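GCN5-related N-acetyltransferase (Brucella abortus, PDB 7N1L) probably transfers an acyl group, most likely acetyl from acetyl-CoA, to an amino group of its substrate, as members of the GNAT family do. Local coordinates at residues A46-A51 against R146-G151; I109-D114 against G119-L124; A123-L128 against S138-N143. All coordinates share one frame; numbering follows the deposited sequence.

Contact 1. Residues A46-A51 against R146-G151; sequences ASYAQA and RVPEDG
A51 sets its methyl group against the ring of P148, with CB 3.6 Å from P148 CD and 3.9 Å from P148 CG, so the methyl lies against the CD-CG bond of the pyrrolidine. The CA atoms of A51 and P148 come within 6.0 Å of each other. Y48, one helical turn earlier, reaches the same proline from another direction. Its CG stands anti to the backbone N (chi1 172°), which carries the phenol forward until Y48 CE1 lies 4.1 Å from P148 CG; the two side chains cross at about a right angle. P148 is therefore touched by two side chains of helix 38-52, both through carbon atoms. The peptide bond before P148 is cis, and the ring points toward helix 38-52 just ahead of helix 150-158. V147 adds a looser touch at the margin, its CG1 lying 3.8 Å from the carbonyl O of A51. No hydrogen bond joins the two segments, and A51 is poorly ordered, so its distances are less certain. The phenol is held from outside: its OH hydrogen-bonds H108 ND1, and the two rings meet with their planes steeply inclined. In the fold, the contact joins the C-terminal part of helix 38-52 to the loop leading from strand 137-144 into helix 150-158, beside strand 101-111, which carries H108, while V98 of the second subunit packs on Y48.

Contact 2. Residues I109-D114 against G119-L124; sequences IYVHHD and GIAKAL
I109 extends its CD1 to A121, lying 3.8 Å from the carbonyl O and 4.0 Å from CB of that residue. With CG1 anti to the backbone N (chi1 -167°), the longer branch is the one sent to the helix, where L154 of helix 150-158 also packs on both I109 and A121. The side chain of Y110 leaves from the other face of the strand and meets S47 of helix 38-52, so the sheet is covered on both faces here. V111 returns to the first face. Its CG2 does the touching, 3.8 Å from both N and CB of A121 and 4.0 Å from I120 CG2, wedged against the first turn of the helix, while the carbonyl O of V111 receives a hydrogen bond from R116 NH2. The turn between this strand and the helix, with the helix's first residues, is where GNAT enzymes typically hold the pyrophosphate of acetyl-CoA, and this is likely here too. Strand 109-111 and helix 120-124 run in roughly opposite directions, at 142°, their axes coming no closer than 8.7 Å. G119 takes the N-cap position. Beyond the strand, H112 accepts a hydrogen bond from D114 N at ND1 (2.8 Å), the donor tilted somewhat from the imidazole plane.

Contact 3. Residues A123-L128 against S138-N143; sequences ALIDVL and SKLVLN
I125 points its CB from helix 120-129 toward strand 137-144, and its two branches then go to different leucines. CG2, anti to the backbone N, approaches L140 CD2 at 4.3 Å. The other branch leaves through CG1, which lies beside the backbone N (chi1 -63°) and meets I109 of strand 101-111; its terminal CD1 ends 4.0 Å from L142 CD2. The side chains of I125 and L142 lie at a slant to each other and meet through these terminal methyls. Helix 123-128 and strand 139-143 belong to the helix and second strand of a right-handed beta-alpha-beta crossover whose first strand is 101-111, with strand 137-144 parallel beside it, as in the GNAT fold. The helix and strand axes come no closer than 11.0 Å, at 150°, a spacing filled by isoleucine and leucine side chains. One turn after I125, L128 brings CD2 up to both methyls of L140, CD1 and CD2, each 4.2 Å away, the two side chains meeting at about a right angle. F91 of strand 84-96 packs on L128, and I158 of helix 150-158 on I125. The strand also pairs antiparallel with one from the second subunit, whose I169 packs on both I125 and L142.

All three contacts belong to the GNAT fold. Contact 1 opens the order along the chain at A46 and closes it at G151; between its segments come contact 2 and then contact 3, which share A123 and L124 of helix 120-129. The centres of contacts 2 and 3 are about 13 Å apart; they meet through I109 and I125, and their strands 101-111 and 137-144 are neighbours in one sheet. Contact 1, about 12 Å from contact 2 centre to centre, touches it through Y48 and G151 against I109. Contacts 1 and 3, with centres about 18 Å apart, both reach the second subunit, contact 3 by a beta ladder that carries the sheet across the interface, contact 1 by side-chain packing on V98 of that subunit.

Contact 1. Residues A46-A51 against R146-G151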
ATOM      1  N   ALA A  46      16.410  -4.353  11.988  1.00 32.15           N
ATOM      2  CA  ALA A  46      17.099  -3.200  12.562  1.00 33.06           C
ATOM      3  C   ALA A  46      18.165  -2.654  11.612  1.00 37.47           C
ATOM      4  O   ALA A  46      18.369  -1.440  11.544  1.00 41.59           O
ATOM      5  CB  ALA A  46      17.696  -3.551  13.913  1.00 30.55           C
ATOM      6  N   SER A  47      18.889  -3.528  10.907  1.00 33.97           N
ATOM      7  CA  SER A  47      19.877  -3.033   9.955  1.00 37.41           C
ATOM      8  C   SER A  47      19.211  -2.257   8.821  1.00 39.66           C
ATOM      9  O   SER A  47      19.700  -1.196   8.418  1.00 45.62           O
ATOM     10  CB  SER A  47      20.700  -4.191   9.377  1.00 33.19           C
ATOM     11  OG  SER A  47      21.432  -4.866  10.380  1.00 35.36           O
ATOM     12  N   TYR A  48      18.084  -2.760   8.306  1.00 36.86           N
ATOM     13  CA  TYR A  48      17.391  -2.064   7.226  1.00 38.07           C
ATOM     14  C   TYR A  48      16.923  -0.690   7.668  1.00 42.74           C
ATOM     15  O   TYR A  48      17.097   0.296   6.944  1.00 43.30           O
ATOM     16  CB  TYR A  48      16.215  -2.905   6.740  1.00 33.43           C
ATOM     17  CG  TYR A  48      15.303  -2.233   5.745  1.00 30.81           C
ATOM     18  CD1 TYR A  48      15.741  -1.888   4.472  1.00 34.63           C
ATOM     19  CD2 TYR A  48      13.986  -1.951   6.078  1.00 33.99           C
ATOM     20  CE1 TYR A  48      14.878  -1.265   3.556  1.00 31.68           C
ATOM     21  CE2 TYR A  48      13.134  -1.347   5.188  1.00 31.81           C
ATOM     22  CZ  TYR A  48      13.574  -0.997   3.941  1.00 32.75           C
ATOM     23  OH  TYR A  48      12.668  -0.404   3.085  1.00 32.59           O
ATOM     24  N   ALA A  49      16.333  -0.610   8.861  1.00 43.65           N
ATOM     25  CA  ALA A  49      15.848   0.661   9.382  1.00 49.70           C
ATOM     26  C   ALA A  49      16.977   1.662   9.591  1.00 60.50           C
ATOM     27  O   ALA A  49      16.747   2.874   9.518  1.00 67.55           O
ATOM     28  CB  ALA A  49      15.086   0.427  10.689  1.00 49.31           C
ATOM     29  N   GLN A  50      18.200   1.185   9.850  1.00 53.79           N
ATOM     30  CA  GLN A  50      19.321   2.105  10.046  1.00 64.70           C
ATOM     31  C   GLN A  50      19.601   2.934   8.792  1.00 69.70           C
ATOM     32  O   GLN A  50      20.124   4.051   8.887  1.00 74.93           O
ATOM     33  CB  GLN A  50      20.574   1.335  10.481  1.00 56.74           C
ATOM     34  N   ALA A  51      19.248   2.416   7.615  1.00 64.71           N
ATOM     35  CA  ALA A  51      19.333   3.225   6.402  1.00 69.21           C
ATOM     36  C   ALA A  51      18.262   4.310   6.386  1.00 80.22           C
ATOM     37  O   ALA A  51      18.553   5.480   6.107  1.00 85.66           O
ATOM     38  CB  ALA A  51      19.214   2.335   5.164  1.00 63.12           C
ATOM     39  N   ARG A 146      14.050   6.041  -1.630  1.00 35.40           N
ATOM     40  CA  ARG A 146      15.206   6.726  -2.202  1.00 35.56           C
ATOM     41  C   ARG A 146      16.491   6.172  -1.615  1.00 37.36           C
ATOM     42  O   ARG A 146      17.488   5.994  -2.324  1.00 40.11           O
ATOM     43  CB  ARG A 146      15.118   8.233  -1.965  1.00 39.08           C
ATOM     44  CG  ARG A 146      16.063   9.025  -2.841  1.00 43.48           C
ATOM     45  CD  ARG A 146      16.255  10.429  -2.305  1.00 49.12           C
ATOM     46  NE  ARG A 146      16.718  10.379  -0.922  1.00 54.72           N
ATOM     47  CZ  ARG A 146      17.987  10.505  -0.551  1.00 57.16           C
ATOM     48  NH1 ARG A 146      18.948  10.743  -1.436  1.00 57.40           N
ATOM     49  NH2 ARG A 146      18.303  10.386   0.738  1.00 57.41           N
ATOM     50  N   VAL A 147      16.493   5.960  -0.306  1.00 37.50           N
ATOM     51  CA  VAL A 147      17.591   5.330   0.410  1.00 42.44           C
ATOM     52  C   VAL A 147      16.967   4.202   1.217  1.00 41.18           C
ATOM     53  O   VAL A 147      15.888   4.394   1.796  1.00 42.73           O
ATOM     54  CB  VAL A 147      18.315   6.347   1.309  1.00 47.07           C
ATOM     55  CG1 VAL A 147      19.109   5.652   2.396  1.00 51.31           C
ATOM     56  CG2 VAL A 147      19.214   7.230   0.480  1.00 43.91           C
ATOM     57  N   PRO A 148      17.576   3.005   1.271  1.00 41.86           N
ATOM     58  CA  PRO A 148      18.746   2.581   0.500  1.00 39.80           C
ATOM     59  C   PRO A 148      18.392   2.263  -0.959  1.00 38.95           C
ATOM     60  O   PRO A 148      17.275   1.837  -1.238  1.00 37.51           O
ATOM     61  CB  PRO A 148      19.209   1.322   1.241  1.00 41.15           C
ATOM     62  CG  PRO A 148      17.965   0.785   1.864  1.00 42.06           C
ATOM     63  CD  PRO A 148      17.119   1.966   2.212  1.00 39.74           C
ATOM     64  N   GLU A 149      19.353   2.430  -1.867  1.00 34.85           N
ATOM     65  CA  GLU A 149      19.095   2.304  -3.298  1.00 37.60           C
ATOM     66  C   GLU A 149      18.870   0.865  -3.769  1.00 38.11           C
ATOM     67  O   GLU A 149      18.541   0.669  -4.949  1.00 34.46           O
ATOM     68  CB  GLU A 149      20.282   2.899  -4.077  1.00 38.68           C
ATOM     69  CG  GLU A 149      21.648   2.230  -3.726  1.00 38.77           C
ATOM     70  CD  GLU A 149      22.783   2.598  -4.694  1.00 46.18           C
ATOM     71  OE1 GLU A 149      22.606   3.533  -5.505  1.00 50.68           O
ATOM     72  OE2 GLU A 149      23.856   1.949  -4.649  1.00 48.60           O
ATOM     73  N   ASP A 150      19.071  -0.142  -2.903  1.00 37.50           N
ATOM     74  CA  ASP A 150      19.119  -1.528  -3.378  1.00 34.14           C
ATOM     75  C   ASP A 150      17.777  -1.981  -3.960  1.00 33.21           C
ATOM     76  O   ASP A 150      17.745  -2.695  -4.971  1.00 30.84           O
ATOM     77  CB  ASP A 150      19.624  -2.442  -2.262  1.00 37.13           C
ATOM     78  CG  ASP A 150      21.032  -2.049  -1.792  1.00 39.22           C
ATOM     79  OD1 ASP A 150      21.994  -2.024  -2.603  1.00 39.46           O
ATOM     80  OD2 ASP A 150      21.169  -1.709  -0.607  1.00 45.04           O
ATOM     81  N   GLY A 151      16.658  -1.592  -3.340  1.00 29.66           N
ATOM     82  CA  GLY A 151      15.369  -1.904  -3.942  1.00 29.27           C
ATOM     83  C   GLY A 151      15.246  -1.319  -5.340  1.00 29.22           C
ATOM     84  O   GLY A 151      14.877  -2.013  -6.298  1.00 26.43           O
TER

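Contact 2. Residues I109-D114 against G119-L124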
ATOM      1  N   ILE A 109      12.523  -4.235   1.049  1.00 29.20           N
ATOM      2  CA  ILE A 109      13.324  -5.409   0.756  1.00 26.82           C
ATOM      3  C   ILE A 109      14.702  -5.140   1.323  1.00 30.46           C
ATOM      4  O   ILE A 109      15.134  -3.987   1.404  1.00 29.54           O
ATOM      5  CB  ILE A 109      13.369  -5.714  -0.753  1.00 28.23           C
ATOM      6  CG1 ILE A 109      13.941  -7.111  -0.998  1.00 27.91           C
ATOM      7  CG2 ILE A 109      14.090  -4.581  -1.539  1.00 23.84           C
ATOM      8  CD1 ILE A 109      13.539  -7.689  -2.334  1.00 26.14           C
ATOM      9  N   TYR A 110      15.357  -6.203   1.807  1.00 30.22           N
ATOM     10  CA  TYR A 110      16.666  -6.045   2.424  1.00 29.01           C
ATOM     11  C   TYR A 110      17.415  -7.371   2.416  1.00 32.60           C
ATOM     12  O   TYR A 110      16.860  -8.408   2.797  1.00 32.02           O
ATOM     13  CB  TYR A 110      16.542  -5.537   3.858  1.00 28.35           C
ATOM     14  CG  TYR A 110      17.875  -5.292   4.512  1.00 30.78           C
ATOM     15  CD1 TYR A 110      18.631  -4.211   4.150  1.00 34.28           C
ATOM     16  CD2 TYR A 110      18.375  -6.140   5.495  1.00 32.29           C
ATOM     17  CE1 TYR A 110      19.855  -3.969   4.721  1.00 35.38           C
ATOM     18  CE2 TYR A 110      19.593  -5.896   6.098  1.00 32.24           C
ATOM     19  CZ  TYR A 110      20.326  -4.801   5.699  1.00 35.44           C
ATOM     20  OH  TYR A 110      21.555  -4.514   6.238  1.00 40.38           O
ATOM     21  N   VAL A 111      18.692  -7.311   2.043  1.00 32.24           N
ATOM     22  CA  VAL A 111      19.606  -8.448   2.101  1.00 31.97           C
ATOM     23  C   VAL A 111      20.792  -8.049   2.967  1.00 33.07           C
ATOM     24  O   VAL A 111      21.388  -6.983   2.759  1.00 34.00           O
ATOM     25  CB  VAL A 111      20.083  -8.881   0.702  1.00 33.37           C
ATOM     26  CG1 VAL A 111      21.165  -9.983   0.812  1.00 33.25           C
ATOM     27  CG2 VAL A 111      18.905  -9.348  -0.153  1.00 31.14           C
ATOM     28  N   HIS A 112      21.141  -8.918   3.914  1.00 34.33           N
ATOM     29  CA  HIS A 112      22.303  -8.706   4.770  1.00 35.62           C
ATOM     30  C   HIS A 112      23.516  -8.399   3.910  1.00 35.20           C
ATOM     31  O   HIS A 112      23.699  -8.994   2.853  1.00 35.32           O
ATOM     32  CB  HIS A 112      22.530  -9.966   5.594  1.00 35.70           C
ATOM     33  CG  HIS A 112      23.658  -9.885   6.563  1.00 38.45           C
ATOM     34  ND1 HIS A 112      24.979  -9.888   6.174  1.00 39.89           N
ATOM     35  CD2 HIS A 112      23.663  -9.876   7.916  1.00 42.86           C
ATOM     36  CE1 HIS A 112      25.752  -9.840   7.243  1.00 40.04           C
ATOM     37  NE2 HIS A 112      24.979  -9.849   8.314  1.00 44.35           N
ATOM     38  N   HIS A 113      24.339  -7.454   4.363  1.00 35.41           N
ATOM     39  CA  HIS A 113      25.432  -6.943   3.541  1.00 36.59           C
ATOM     40  C   HIS A 113      26.517  -7.982   3.258  1.00 38.45           C
ATOM     41  O   HIS A 113      27.301  -7.792   2.318  1.00 43.50           O
ATOM     42  CB  HIS A 113      26.046  -5.696   4.185  1.00 39.92           C
ATOM     43  CG  HIS A 113      26.513  -5.902   5.591  1.00 42.61           C
ATOM     44  ND1 HIS A 113      25.644  -6.143   6.636  1.00 39.50           N
ATOM     45  CD2 HIS A 113      27.758  -5.903   6.128  1.00 44.70           C
ATOM     46  CE1 HIS A 113      26.332  -6.287   7.757  1.00 43.12           C
ATOM     47  NE2 HIS A 113      27.617  -6.143   7.476  1.00 48.33           N
ATOM     48  N   ASP A 114      26.612  -9.051   4.046  1.00 38.72           N
ATOM     49  CA  ASP A 114      27.580 -10.115   3.750  1.00 41.55           C
ATOM     50  C   ASP A 114      27.053 -11.118   2.741  1.00 37.50           C
ATOM     51  O   ASP A 114      27.732 -12.105   2.456  1.00 42.96           O
ATOM     52  CB  ASP A 114      27.975 -10.868   5.021  1.00 38.06           C
ATOM     53  CG  ASP A 114      28.841 -10.045   5.927  1.00 42.00           C
ATOM     54  OD1 ASP A 114      29.646  -9.246   5.405  1.00 43.78           O
ATOM     55  OD2 ASP A 114      28.691 -10.174   7.161  1.00 47.56           O
ATOM     56  N   GLY A 119      22.225 -12.721  -5.793  1.00 35.56           N
ATOM     57  CA  GLY A 119      20.905 -12.824  -6.376  1.00 35.80           C
ATOM     58  C   GLY A 119      19.779 -13.112  -5.397  1.00 33.83           C
ATOM     59  O   GLY A 119      18.718 -13.572  -5.819  1.00 32.15           O
ATOM     60  N   ILE A 120      19.987 -12.874  -4.099  1.00 31.35           N
ATOM     61  CA  ILE A 120      18.976 -13.237  -3.102  1.00 30.85           C
ATOM     62  C   ILE A 120      17.730 -12.339  -3.206  1.00 34.90           C
ATOM     63  O   ILE A 120      16.596 -12.828  -3.141  1.00 30.36           O
ATOM     64  CB  ILE A 120      19.593 -13.212  -1.693  1.00 29.75           C
ATOM     65  CG1 ILE A 120      20.605 -14.378  -1.551  1.00 32.45           C
ATOM     66  CG2 ILE A 120      18.509 -13.330  -0.624  1.00 28.70           C
ATOM     67  CD1 ILE A 120      21.444 -14.315  -0.307  1.00 31.68           C
ATOM     68  N   ALA A 121      17.913 -11.026  -3.374  1.00 30.74           N
ATOM     69  CA  ALA A 121      16.761 -10.134  -3.439  1.00 31.23           C
ATOM     70  C   ALA A 121      15.848 -10.502  -4.607  1.00 29.30           C
ATOM     71  O   ALA A 121      14.625 -10.591  -4.455  1.00 30.65           O
ATOM     72  CB  ALA A 121      17.223  -8.678  -3.529  1.00 30.39           C
ATOM     73  N   LYS A 122      16.429 -10.750  -5.773  1.00 30.18           N
ATOM     74  CA  LYS A 122      15.642 -11.219  -6.913  1.00 31.06           C
ATOM     75  C   LYS A 122      14.964 -12.555  -6.612  1.00 33.15           C
ATOM     76  O   LYS A 122      13.835 -12.799  -7.058  1.00 29.83           O
ATOM     77  CB  LYS A 122      16.536 -11.324  -8.140  1.00 32.53           C
ATOM     78  CG  LYS A 122      16.099 -12.333  -9.192  1.00 35.75           C
ATOM     79  CD  LYS A 122      15.048 -11.728 -10.102  1.00 38.80           C
ATOM     80  CE  LYS A 122      15.029 -12.367 -11.493  1.00 32.86           C
ATOM     81  NZ  LYS A 122      14.861 -13.866 -11.482  1.00 34.04           N
ATOM     82  N   ALA A 123      15.643 -13.454  -5.883  1.00 28.30           N
ATOM     83  CA  ALA A 123      14.994 -14.710  -5.535  1.00 31.46           C
ATOM     84  C   ALA A 123      13.756 -14.470  -4.667  1.00 30.07           C
ATOM     85  O   ALA A 123      12.732 -15.138  -4.841  1.00 30.75           O
ATOM     86  CB  ALA A 123      15.999 -15.649  -4.858  1.00 32.25           C
ATOM     87  N   LEU A 124      13.818 -13.493  -3.754  1.00 30.63           N
ATOM     88  CA  LEU A 124      12.672 -13.159  -2.917  1.00 27.43           C
ATOM     89  C   LEU A 124      11.500 -12.615  -3.739  1.00 31.46           C
ATOM     90  O   LEU A 124      10.335 -12.927  -3.450  1.00 28.77           O
ATOM     91  CB  LEU A 124      13.091 -12.150  -1.838  1.00 29.56           C
ATOM     92  CG  LEU A 124      13.936 -12.689  -0.665  1.00 34.67           C
ATOM     93  CD1 LEU A 124      14.594 -11.542   0.116  1.00 28.11           C
ATOM     94  CD2 LEU A 124      13.087 -13.599   0.272  1.00 29.39           C
TER

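Contact 3. Residues A123-L128 against S138-N143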
ATOM      1  N   ALA A 123      15.643 -13.454  -5.883  1.00 28.30           N
ATOM      2  CA  ALA A 123      14.994 -14.710  -5.535  1.00 31.46           C
ATOM      3  C   ALA A 123      13.756 -14.470  -4.667  1.00 30.07           C
ATOM      4  O   ALA A 123      12.732 -15.138  -4.841  1.00 30.75           O
ATOM      5  CB  ALA A 123      15.999 -15.649  -4.858  1.00 32.25           C
ATOM      6  N   LEU A 124      13.818 -13.493  -3.754  1.00 30.63           N
ATOM      7  CA  LEU A 124      12.672 -13.159  -2.917  1.00 27.43           C
ATOM      8  C   LEU A 124      11.500 -12.615  -3.739  1.00 31.46           C
ATOM      9  O   LEU A 124      10.335 -12.927  -3.450  1.00 28.77           O
ATOM     10  CB  LEU A 124      13.091 -12.150  -1.838  1.00 29.56           C
ATOM     11  CG  LEU A 124      13.936 -12.689  -0.665  1.00 34.67           C
ATOM     12  CD1 LEU A 124      14.594 -11.542   0.116  1.00 28.11           C
ATOM     13  CD2 LEU A 124      13.087 -13.599   0.272  1.00 29.39           C
ATOM     14  N   ILE A 125      11.776 -11.728  -4.701  1.00 29.26           N
ATOM     15  CA  ILE A 125      10.699 -11.202  -5.530  1.00 29.29           C
ATOM     16  C   ILE A 125      10.123 -12.301  -6.420  1.00 31.92           C
ATOM     17  O   ILE A 125       8.903 -12.369  -6.626  1.00 32.96           O
ATOM     18  CB  ILE A 125      11.185  -9.995  -6.354  1.00 28.73           C
ATOM     19  CG1 ILE A 125      11.602  -8.837  -5.434  1.00 26.86           C
ATOM     20  CG2 ILE A 125      10.068  -9.508  -7.238  1.00 24.37           C
ATOM     21  CD1 ILE A 125      10.448  -8.269  -4.611  1.00 25.31           C
ATOM     22  N   ASP A 126      10.979 -13.209  -6.911  1.00 31.97           N
ATOM     23  CA  ASP A 126      10.515 -14.313  -7.751  1.00 31.93           C
ATOM     24  C   ASP A 126       9.526 -15.200  -7.005  1.00 33.78           C
ATOM     25  O   ASP A 126       8.500 -15.599  -7.561  1.00 36.16           O
ATOM     26  CB  ASP A 126      11.692 -15.173  -8.239  1.00 28.94           C
ATOM     27  CG  ASP A 126      12.450 -14.558  -9.410  1.00 32.30           C
ATOM     28  OD1 ASP A 126      11.999 -13.558  -9.978  1.00 35.73           O
ATOM     29  OD2 ASP A 126      13.487 -15.120  -9.810  1.00 38.00           O
ATOM     30  N   VAL A 127       9.847 -15.562  -5.757  1.00 32.06           N
ATOM     31  CA  VAL A 127       8.935 -16.371  -4.950  1.00 30.93           C
ATOM     32  C   VAL A 127       7.623 -15.632  -4.723  1.00 33.97           C
ATOM     33  O   VAL A 127       6.534 -16.212  -4.820  1.00 35.88           O
ATOM     34  CB  VAL A 127       9.594 -16.757  -3.615  1.00 31.69           C
ATOM     35  CG1 VAL A 127       8.534 -17.313  -2.643  1.00 30.91           C
ATOM     36  CG2 VAL A 127      10.717 -17.774  -3.831  1.00 28.00           C
ATOM     37  N   LEU A 128       7.708 -14.337  -4.437  1.00 30.02           N
ATOM     38  CA  LEU A 128       6.509 -13.541  -4.259  1.00 31.33           C
ATOM     39  C   LEU A 128       5.666 -13.499  -5.526  1.00 34.96           C
ATOM     40  O   LEU A 128       4.435 -13.628  -5.469  1.00 32.45           O
ATOM     41  CB  LEU A 128       6.903 -12.133  -3.844  1.00 29.87           C
ATOM     42  CG  LEU A 128       5.788 -11.299  -3.254  1.00 32.03           C
ATOM     43  CD1 LEU A 128       5.018 -12.020  -2.086  1.00 31.74           C
ATOM     44  CD2 LEU A 128       6.404  -9.990  -2.835  1.00 29.40           C
ATOM     45  N   SER A 138      -3.606  -9.512  -9.883  1.00 30.48           N
ATOM     46  CA  SER A 138      -3.436  -8.966 -11.222  1.00 33.82           C
ATOM     47  C   SER A 138      -2.084  -8.289 -11.391  1.00 33.00           C
ATOM     48  O   SER A 138      -1.659  -8.054 -12.527  1.00 36.98           O
ATOM     49  CB  SER A 138      -4.550  -7.967 -11.549  1.00 36.02           C
ATOM     50  OG  SER A 138      -4.456  -6.836 -10.706  1.00 38.50           O
ATOM     51  N   LYS A 139      -1.430  -7.915 -10.295  1.00 32.49           N
ATOM     52  CA  LYS A 139      -0.136  -7.255 -10.382  1.00 32.77           C
ATOM     53  C   LYS A 139       0.589  -7.334  -9.045  1.00 30.70           C
ATOM     54  O   LYS A 139      -0.001  -7.598  -7.999  1.00 30.56           O
ATOM     55  CB  LYS A 139      -0.275  -5.789 -10.810  1.00 34.03           C
ATOM     56  CG  LYS A 139      -1.165  -4.923  -9.924  1.00 32.09           C
ATOM     57  CD  LYS A 139      -1.284  -3.525 -10.551  1.00 36.04           C
ATOM     58  CE  LYS A 139      -2.151  -2.588  -9.731  1.00 40.89           C
ATOM     59  NZ  LYS A 139      -3.617  -2.824  -9.926  1.00 41.44           N
ATOM     60  N   LEU A 140       1.879  -7.027  -9.105  1.00 29.21           N
ATOM     61  CA  LEU A 140       2.724  -6.824  -7.945  1.00 26.58           C
ATOM     62  C   LEU A 140       3.328  -5.431  -8.071  1.00 29.58           C
ATOM     63  O   LEU A 140       3.994  -5.134  -9.065  1.00 29.49           O
ATOM     64  CB  LEU A 140       3.809  -7.891  -7.881  1.00 28.28           C
ATOM     65  CG  LEU A 140       4.860  -7.756  -6.810  1.00 26.29           C
ATOM     66  CD1 LEU A 140       4.185  -7.664  -5.475  1.00 28.08           C
ATOM     67  CD2 LEU A 140       5.812  -9.007  -6.876  1.00 30.39           C
ATOM     68  N   VAL A 141       2.986  -4.544  -7.139  1.00 26.06           N
ATOM     69  CA  VAL A 141       3.515  -3.195  -7.101  1.00 24.48           C
ATOM     70  C   VAL A 141       4.770  -3.186  -6.237  1.00 24.65           C
ATOM     71  O   VAL A 141       4.738  -3.628  -5.083  1.00 26.36           O
ATOM     72  CB  VAL A 141       2.461  -2.221  -6.546  1.00 27.51           C
ATOM     73  CG1 VAL A 141       3.089  -0.867  -6.215  1.00 24.63           C
ATOM     74  CG2 VAL A 141       1.304  -2.088  -7.530  1.00 26.91           C
ATOM     75  N   LEU A 142       5.853  -2.615  -6.757  1.00 24.50           N
ATOM     76  CA  LEU A 142       7.114  -2.547  -6.039  1.00 25.45           C
ATOM     77  C   LEU A 142       7.479  -1.092  -5.831  1.00 25.07           C
ATOM     78  O   LEU A 142       7.727  -0.372  -6.804  1.00 27.37           O
ATOM     79  CB  LEU A 142       8.235  -3.263  -6.798  1.00 26.31           C
ATOM     80  CG  LEU A 142       7.993  -4.700  -7.296  1.00 28.32           C
ATOM     81  CD1 LEU A 142       9.098  -5.135  -8.241  1.00 23.99           C
ATOM     82  CD2 LEU A 142       7.871  -5.659  -6.127  1.00 24.85           C
ATOM     83  N   ASN A 143       7.559  -0.673  -4.572  1.00 23.22           N
ATOM     84  CA  ASN A 143       7.920   0.694  -4.212  1.00 24.88           C
ATOM     85  C   ASN A 143       9.335   0.717  -3.633  1.00 25.65           C
ATOM     86  O   ASN A 143       9.624   0.023  -2.658  1.00 27.51           O
ATOM     87  CB  ASN A 143       6.902   1.261  -3.218  1.00 26.17           C
ATOM     88  CG  ASN A 143       5.512   1.438  -3.848  1.00 24.03           C
ATOM     89  OD1 ASN A 143       5.393   1.934  -4.971  1.00 24.54           O
ATOM     90  ND2 ASN A 143       4.480   0.983  -3.156  1.00 22.24           N
TER